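Propionate kinase (Francisella tularensis subsp. tularensis, PDB 3KHY) probably transfers phosphate from ATP to a short-chain carboxylate such as acetate or propionate, forming the acyl phosphate and ADP with the help of magnesium. Local coordinates at residues 196-201 with 318-323. Sequence-based numbering, arbitrary orientation.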
loop_
_atom_site.group_PDB
_atom_site.type_symbol
_atom_site.label_atom_id
_atom_site.label_comp_id
_atom_site.label_asym_id
_atom_site.label_seq_id
_atom_site.Cartn_x
_atom_site.Cartn_y
_atom_site.Cartn_z
ATOM N N VAL A 196 17.159 -12.563 -3.867
ATOM C CA VAL A 196 15.965 -13.347 -3.592
ATOM C C VAL A 196 14.834 -12.479 -3.085
ATOM O O VAL A 196 15.045 -11.378 -2.566
ATOM C CB VAL A 196 16.233 -14.479 -2.572
ATOM C CG1 VAL A 196 17.135 -15.557 -3.176
ATOM C CG2 VAL A 196 16.826 -13.932 -1.259
ATOM N N ILE A 197 13.626 -12.976 -3.275
ATOM C CA ILE A 197 12.451 -12.409 -2.636
ATOM C C ILE A 197 12.063 -13.401 -1.558
ATOM O O ILE A 197 11.891 -14.581 -1.840
ATOM C CB ILE A 197 11.309 -12.253 -3.637
ATOM C CG1 ILE A 197 11.700 -11.223 -4.699
ATOM C CG2 ILE A 197 10.007 -11.854 -2.914
ATOM C CD1 ILE A 197 10.785 -11.221 -5.932
ATOM N N VAL A 198 11.971 -12.926 -0.319
ATOM C CA VAL A 198 11.669 -13.792 0.813
ATOM C C VAL A 198 10.277 -13.466 1.349
ATOM O O VAL A 198 9.996 -12.328 1.741
ATOM C CB VAL A 198 12.713 -13.645 1.948
ATOM C CG1 VAL A 198 12.349 -14.542 3.150
ATOM C CG2 VAL A 198 14.134 -13.981 1.436
ATOM N N ALA A 199 9.403 -14.466 1.327
ATOM C CA ALA A 199 8.066 -14.333 1.886
ATOM C C ALA A 199 8.021 -15.062 3.223
ATOM O O ALA A 199 8.002 -16.278 3.273
ATOM C CB ALA A 199 7.030 -14.904 0.937
ATOM N N HIS A 200 8.054 -14.299 4.306
ATOM C CA HIS A 200 7.940 -14.848 5.649
ATOM C C HIS A 200 6.462 -14.848 6.001
ATOM O O HIS A 200 5.897 -13.791 6.282
ATOM C CB HIS A 200 8.702 -13.961 6.640
ATOM C CG HIS A 200 8.609 -14.430 8.060
ATOM N ND1 HIS A 200 9.696 -14.910 8.757
ATOM C CD2 HIS A 200 7.554 -14.516 8.905
ATOM C CE1 HIS A 200 9.320 -15.256 9.975
ATOM N NE2 HIS A 200 8.023 -15.029 10.091
ATOM N N LEU A 201 5.832 -16.020 5.957
ATOM C CA LEU A 201 4.398 -16.135 6.224
ATOM C C LEU A 201 4.216 -16.933 7.508
ATOM O O LEU A 201 4.570 -18.105 7.562
ATOM C CB LEU A 201 3.682 -16.823 5.042
ATOM C CG LEU A 201 4.033 -16.269 3.653
ATOM C CD1 LEU A 201 3.381 -17.090 2.523
ATOM C CD2 LEU A 201 3.634 -14.798 3.527
ATOM N N VAL A 318 11.552 -17.256 -2.050
ATOM C CA VAL A 318 11.725 -18.145 -0.882
ATOM C C VAL A 318 10.569 -18.015 0.109
ATOM O O VAL A 318 10.273 -16.904 0.556
ATOM C CB VAL A 318 13.033 -17.837 -0.130
ATOM C CG1 VAL A 318 13.240 -18.841 1.002
ATOM C CG2 VAL A 318 14.225 -17.849 -1.097
ATOM N N PHE A 319 9.910 -19.138 0.434
ATOM C CA PHE A 319 8.865 -19.164 1.454
ATOM C C PHE A 319 9.479 -19.567 2.788
ATOM O O PHE A 319 10.310 -20.476 2.850
ATOM C CB PHE A 319 7.777 -20.204 1.116
ATOM C CG PHE A 319 6.917 -19.843 -0.066
ATOM C CD1 PHE A 319 5.890 -18.916 0.069
ATOM C CD2 PHE A 319 7.105 -20.466 -1.301
ATOM C CE1 PHE A 319 5.077 -18.592 -1.004
ATOM C CE2 PHE A 319 6.291 -20.144 -2.389
ATOM C CZ PHE A 319 5.270 -19.206 -2.237
ATOM N N THR A 320 9.055 -18.913 3.858
ATOM C CA THR A 320 9.530 -19.259 5.184
ATOM C C THR A 320 8.455 -18.867 6.203
ATOM O O THR A 320 7.402 -18.356 5.823
ATOM C CB THR A 320 10.885 -18.581 5.496
ATOM O OG1 THR A 320 11.457 -19.174 6.671
ATOM C CG2 THR A 320 10.710 -17.061 5.705
ATOM N N GLY A 321 8.707 -19.134 7.481
ATOM C CA GLY A 321 7.727 -18.869 8.523
ATOM C C GLY A 321 6.811 -20.065 8.747
ATOM O O GLY A 321 6.840 -21.025 7.979
ATOM N N GLY A 322 5.991 -20.007 9.793
ATOM C CA GLY A 322 5.109 -21.116 10.138
ATOM C C GLY A 322 4.229 -21.581 8.986
ATOM O O GLY A 322 4.032 -22.783 8.774
ATOM N N ILE A 323 3.686 -20.627 8.242
ATOM C CA ILE A 323 2.848 -20.952 7.091
ATOM C C ILE A 323 3.702 -21.283 5.879
ATOM O O ILE A 323 3.463 -22.275 5.188
ATOM C CB ILE A 323 1.929 -19.763 6.726
ATOM C CG1 ILE A 323 0.978 -19.441 7.886
ATOM C CG2 ILE A 323 1.165 -20.049 5.447
ATOM C CD1 ILE A 323 0.212 -18.140 7.701
#
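Val318 is bonded to strand 196-201 through both its backbone N and its backbone O: its N donates to Ile197 O (2.7 Å) and its O accepts from Ala199 N at the same length, both bonds nearly linear at the hydrogen. Thr320 N to Ala199 O and Leu201 N to Thr320 O continue this alternation, which defines a parallel ladder. Beyond it segment 318-323 leaves the sheet and leads into helix 321-326, and Ile323 N reaches Leu201 O (2.8 Å) in a more bent bond, 136° at the hydrogen, while Ile323 CB packs on Leu201 CB at 3.8 Å.

On the sheet face of Val198 and His200, Thr320 CG2 sits 3.9 Å from Val198 CG1 and 3.8 Å from His200 CB. The methyl occupies the position between backbone N and carbonyl carbon, leaving OG1 anti to N (chi1 -167°) and hydrogen-bonded to Ile368 O. Gly321 CA lies over one face of the imidazole of His200, 4.2 Å from its centroid and 10° off the normal, a CH-pi contact. Ser177 OG bonds His200 ND1, helping to fix the ring's rotation, and the ring stacks with His174, a predicted transition-state stabilizer. On the other face Leu201 CD1 lies at the edge of the Phe319 ring, 4.0 Å from Phe319 CD1, and helix 328-337 packs on both residues through Ile334.

Strand 196-201 thus ends in the predicted ATP-binding residues His200 and Leu201, while Gly322 and Ile323, also predicted to bind ATP, follow just after strand 316-320, consistent with the nucleotide site of the actin-like ATPase (ASKHA) fold.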